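PDB 4GXW: adenosine deaminase from Burkholderia ambifaria, which binds zinc and probably removes the amino group of a purine such as adenine or adenosine by hydrolysis. Local coordinates for residues Asp84-Leu94 and Trp117-Ile128. Sequence-based numbering, arbitrary orientation.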
loop_
_atom_site.group_PDB
_atom_site.type_symbol
_atom_site.label_atom_id
_atom_site.label_comp_id
_atom_site.label_asym_id
_atom_site.label_seq_id
_atom_site.Cartn_x
_atom_site.Cartn_y
_atom_site.Cartn_z
ATOM N N ASP A 84 15.566 -8.651 4.227
ATOM C CA ASP A 84 16.432 -7.930 5.161
ATOM C C ASP A 84 17.636 -8.760 5.598
ATOM O O ASP A 84 18.758 -8.264 5.655
ATOM C CB ASP A 84 15.671 -7.528 6.437
ATOM C CG ASP A 84 14.818 -6.278 6.274
ATOM O OD1 ASP A 84 14.967 -5.530 5.297
ATOM O OD2 ASP A 84 13.981 -6.037 7.174
ATOM N N ARG A 85 17.405 -10.024 5.936
ATOM C CA ARG A 85 18.462 -10.811 6.566
ATOM C C ARG A 85 19.501 -11.348 5.583
ATOM O O ARG A 85 20.675 -11.467 5.933
ATOM C CB ARG A 85 17.884 -11.943 7.431
ATOM C CG ARG A 85 18.936 -12.637 8.308
ATOM C CD ARG A 85 18.317 -13.541 9.370
ATOM N NE ARG A 85 17.535 -12.788 10.347
ATOM C CZ ARG A 85 18.052 -12.097 11.357
ATOM N NH1 ARG A 85 19.366 -12.047 11.532
ATOM N NH2 ARG A 85 17.250 -11.447 12.192
ATOM N N TYR A 86 19.079 -11.659 4.358
ATOM C CA TYR A 86 19.964 -12.369 3.428
ATOM C C TYR A 86 20.218 -11.705 2.074
ATOM O O TYR A 86 21.286 -11.895 1.486
ATOM C CB TYR A 86 19.450 -13.795 3.190
ATOM C CG TYR A 86 19.372 -14.624 4.452
ATOM C CD1 TYR A 86 20.526 -14.988 5.124
ATOM C CD2 TYR A 86 18.152 -15.026 4.975
ATOM C CE1 TYR A 86 20.478 -15.739 6.279
ATOM C CE2 TYR A 86 18.090 -15.780 6.142
ATOM C CZ TYR A 86 19.260 -16.129 6.784
ATOM O OH TYR A 86 19.224 -16.874 7.938
ATOM N N LEU A 87 19.254 -10.947 1.569
ATOM C CA LEU A 87 19.319 -10.520 0.172
ATOM C C LEU A 87 19.798 -9.099 -0.054
ATOM O O LEU A 87 20.548 -8.833 -0.993
ATOM C CB LEU A 87 17.963 -10.672 -0.514
ATOM C CG LEU A 87 17.684 -11.975 -1.252
ATOM C CD1 LEU A 87 17.476 -13.079 -0.248
ATOM C CD2 LEU A 87 16.474 -11.822 -2.169
ATOM N N LEU A 88 19.328 -8.178 0.775
ATOM C CA LEU A 88 19.651 -6.767 0.606
ATOM C C LEU A 88 20.936 -6.492 1.378
ATOM O O LEU A 88 20.925 -6.363 2.612
ATOM C CB LEU A 88 18.493 -5.896 1.115
ATOM C CG LEU A 88 17.164 -6.132 0.384
ATOM C CD1 LEU A 88 16.000 -5.453 1.099
ATOM C CD2 LEU A 88 17.234 -5.693 -1.085
ATOM N N THR A 89 22.054 -6.436 0.662
ATOM C CA THR A 89 23.356 -6.361 1.322
ATOM C C THR A 89 24.154 -5.094 1.015
ATOM O O THR A 89 25.211 -4.875 1.612
ATOM C CB THR A 89 24.232 -7.591 0.996
ATOM O OG1 THR A 89 24.548 -7.602 -0.400
ATOM C CG2 THR A 89 23.509 -8.890 1.373
ATOM N N ARG A 90 23.656 -4.271 0.093
ATOM C CA ARG A 90 24.312 -3.015 -0.274
ATOM C C ARG A 90 23.248 -1.960 -0.455
ATOM O O ARG A 90 22.149 -2.277 -0.905
ATOM C CB ARG A 90 25.059 -3.146 -1.603
ATOM C CG ARG A 90 26.047 -4.278 -1.713
ATOM C CD ARG A 90 26.741 -4.236 -3.062
ATOM N NE ARG A 90 27.584 -5.405 -3.307
ATOM C CZ ARG A 90 28.569 -5.444 -4.201
ATOM N NH1 ARG A 90 28.835 -4.380 -4.944
ATOM N NH2 ARG A 90 29.287 -6.550 -4.354
ATOM N N PRO A 91 23.568 -0.692 -0.145
ATOM C CA PRO A 91 22.621 0.398 -0.414
ATOM C C PRO A 91 22.084 0.353 -1.832
ATOM O O PRO A 91 20.895 0.613 -2.038
ATOM C CB PRO A 91 23.476 1.655 -0.228
ATOM C CG PRO A 91 24.491 1.257 0.793
ATOM C CD PRO A 91 24.788 -0.212 0.536
ATOM N N ASP A 92 22.927 0.014 -2.800
ATOM C CA ASP A 92 22.478 0.016 -4.191
ATOM C C ASP A 92 21.317 -0.946 -4.468
ATOM O O ASP A 92 20.544 -0.741 -5.404
ATOM C CB ASP A 92 23.633 -0.253 -5.154
ATOM C CG ASP A 92 23.257 0.052 -6.581
ATOM O OD1 ASP A 92 23.208 1.245 -6.938
ATOM O OD2 ASP A 92 22.979 -0.892 -7.343
ATOM N N ASP A 93 21.188 -1.991 -3.660
ATOM C CA ASP A 93 20.075 -2.922 -3.803
ATOM C C ASP A 93 18.752 -2.221 -3.506
ATOM O O ASP A 93 17.741 -2.483 -4.167
ATOM C CB ASP A 93 20.241 -4.110 -2.857
ATOM C CG ASP A 93 21.483 -4.921 -3.144
ATOM O OD1 ASP A 93 22.014 -4.885 -4.282
ATOM O OD2 ASP A 93 21.940 -5.616 -2.209
ATOM N N LEU A 94 18.761 -1.328 -2.520
ATOM C CA LEU A 94 17.581 -0.540 -2.167
ATOM C C LEU A 94 17.246 0.457 -3.271
ATOM O O LEU A 94 16.070 0.670 -3.582
ATOM C CB LEU A 94 17.793 0.186 -0.841
ATOM C CG LEU A 94 17.933 -0.756 0.358
ATOM C CD1 LEU A 94 18.402 -0.003 1.595
ATOM C CD2 LEU A 94 16.633 -1.468 0.645
ATOM N N TRP A 117 8.998 1.577 3.883
ATOM C CA TRP A 117 10.281 0.892 4.034
ATOM C C TRP A 117 10.582 0.843 5.521
ATOM O O TRP A 117 10.426 1.856 6.204
ATOM C CB TRP A 117 11.384 1.664 3.305
ATOM C CG TRP A 117 12.790 1.378 3.783
ATOM C CD1 TRP A 117 13.437 0.167 3.786
ATOM C CD2 TRP A 117 13.727 2.328 4.313
ATOM N NE1 TRP A 117 14.719 0.312 4.290
ATOM C CE2 TRP A 117 14.918 1.632 4.605
ATOM C CE3 TRP A 117 13.676 3.708 4.545
ATOM C CZ2 TRP A 117 16.033 2.265 5.149
ATOM C CZ3 TRP A 117 14.784 4.333 5.068
ATOM C CH2 TRP A 117 15.949 3.612 5.363
ATOM N N ASN A 118 10.988 -0.322 6.028
ATOM C CA ASN A 118 11.354 -0.454 7.443
ATOM C C ASN A 118 12.853 -0.272 7.673
ATOM O O ASN A 118 13.650 -1.167 7.396
ATOM C CB ASN A 118 10.938 -1.815 8.003
ATOM C CG ASN A 118 9.468 -2.103 7.834
ATOM O OD1 ASN A 118 9.077 -2.796 6.887
ATOM N ND2 ASN A 118 8.639 -1.604 8.760
ATOM N N PRO A 119 13.248 0.896 8.194
ATOM C CA PRO A 119 14.685 1.112 8.425
ATOM C C PRO A 119 15.293 0.237 9.513
ATOM O O PRO A 119 16.501 0.008 9.478
ATOM C CB PRO A 119 14.767 2.578 8.857
ATOM C CG PRO A 119 13.440 3.177 8.558
ATOM C CD PRO A 119 12.434 2.072 8.540
ATOM N N THR A 120 14.490 -0.225 10.470
ATOM C CA THR A 120 15.032 -1.049 11.545
ATOM C C THR A 120 15.696 -2.309 10.995
ATOM O O THR A 120 16.847 -2.612 11.330
ATOM C CB THR A 120 13.960 -1.415 12.584
ATOM O OG1 THR A 120 13.381 -0.218 13.110
ATOM C CG2 THR A 120 14.560 -2.231 13.719
ATOM N N GLY A 121 14.990 -3.030 10.130
ATOM C CA GLY A 121 15.557 -4.208 9.494
ATOM C C GLY A 121 16.809 -3.887 8.694
ATOM O O GLY A 121 17.804 -4.605 8.763
ATOM N N THR A 122 16.780 -2.801 7.935
ATOM C CA THR A 122 17.920 -2.446 7.106
ATOM C C THR A 122 19.156 -2.117 7.948
ATOM O O THR A 122 20.252 -2.609 7.674
ATOM C CB THR A 122 17.555 -1.275 6.190
ATOM O OG1 THR A 122 16.485 -1.689 5.331
ATOM C CG2 THR A 122 18.754 -0.840 5.361
ATOM N N VAL A 123 18.983 -1.280 8.962
ATOM C CA VAL A 123 20.117 -0.860 9.786
ATOM C C VAL A 123 20.596 -1.974 10.725
ATOM O O VAL A 123 21.792 -2.271 10.785
ATOM C CB VAL A 123 19.793 0.417 10.600
ATOM C CG1 VAL A 123 20.977 0.811 11.469
ATOM C CG2 VAL A 123 19.418 1.564 9.671
ATOM N N ARG A 124 19.661 -2.601 11.437
ATOM C CA ARG A 124 20.020 -3.575 12.468
ATOM C C ARG A 124 20.300 -4.968 11.927
ATOM O O ARG A 124 21.122 -5.689 12.484
ATOM C CB ARG A 124 18.924 -3.681 13.532
ATOM C CG ARG A 124 18.438 -2.362 14.113
ATOM C CD ARG A 124 19.525 -1.590 14.835
ATOM N NE ARG A 124 18.931 -0.471 15.563
ATOM C CZ ARG A 124 19.557 0.664 15.863
ATOM N NH1 ARG A 124 20.816 0.856 15.495
ATOM N NH2 ARG A 124 18.905 1.609 16.526
ATOM N N VAL A 125 19.588 -5.371 10.877
ATOM C CA VAL A 125 19.732 -6.732 10.367
ATOM C C VAL A 125 20.606 -6.769 9.111
ATOM O O VAL A 125 21.586 -7.511 9.070
ATOM C CB VAL A 125 18.364 -7.413 10.151
ATOM C CG1 VAL A 125 18.547 -8.799 9.558
ATOM C CG2 VAL A 125 17.610 -7.497 11.470
ATOM N N SER A 126 20.285 -5.955 8.107
ATOM C CA SER A 126 21.137 -5.906 6.915
ATOM C C SER A 126 22.487 -5.253 7.196
ATOM O O SER A 126 23.456 -5.509 6.490
ATOM C CB SER A 126 20.446 -5.181 5.757
ATOM O OG SER A 126 19.116 -5.628 5.580
ATOM N N GLY A 127 22.548 -4.406 8.223
ATOM C CA GLY A 127 23.780 -3.719 8.587
ATOM C C GLY A 127 24.174 -2.620 7.612
ATOM O O GLY A 127 25.360 -2.408 7.341
ATOM N N ILE A 128 23.174 -1.945 7.057
ATOM C CA ILE A 128 23.401 -0.812 6.168
ATOM C C ILE A 128 23.011 0.464 6.907
ATOM O O ILE A 128 21.872 0.602 7.345
ATOM C CB ILE A 128 22.556 -0.931 4.893
ATOM C CG1 ILE A 128 22.917 -2.216 4.136
ATOM C CG2 ILE A 128 22.760 0.287 4.003
ATOM C CD1 ILE A 128 21.997 -2.517 2.963
HETATM O O HOH W 1 17.076 -4.109 4.227
HETATM O O HOH W 2 13.481 -3.157 5.319
#
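At the rim of the TIM-barrel fold, the short helix 119-126, which follows strand 110-117, packs against the link between helices 77-87 and 91-106. Ser126 OG donates a hydrogen bond to Asp84 O at 2.7 Å. The oxygen comes in the carbonyl plane, on a lone pair, with a C=O...OG angle of 121°. With chi1 -47°, Ser126 OG lies beside its own backbone N and anti to the carbonyl carbon, which turns it to this acceptor. The carboxylate of Asp84 lies against the helix backbone, with OD2 3.3 Å from Gly121 CA. Its other oxygen, OD1, reaches the segment 117-128 through two waters. One water donates to Asp84 OD1, and is also hydrogen-bonded to Thr122 OG1 and Ser126 OG. A second joins Asp84 OD1 to Asn118 O and bonds weakly to Thr122 OG1. Thr122 OG1 also accepts from Trp117 NE1 at 2.9 Å, nearly in the indole plane. The polar cluster joins the C-terminal end of barrel strand 110-117 and the helix after it to the end of helix 77-87. The indole lies about 12 Å from the bound zinc ion, and its ring meets that of Tyr130. Away from this cluster the contact is by van der Waals packing, partly on polar groups. Val125 CG1 sits 3.7 Å above the centre of one face of the Arg85 guanidinium. The bend at chi3, -65°, folds the arginine chain back over this methyl, and CG1 also lies 3.6 Å from Arg85 CA. Ile128 faces the linker. Its CG2 meets Pro91 CG at 3.8 Å, while CD1 rests on the Arg90 backbone. Asp93 OD2 braces that linker by accepting from Thr89 N and Arg90 N, and it forms a salt bridge with Arg53. Leu94 CD1 and Thr122 CG2 meet tip to tip at 3.9 Å.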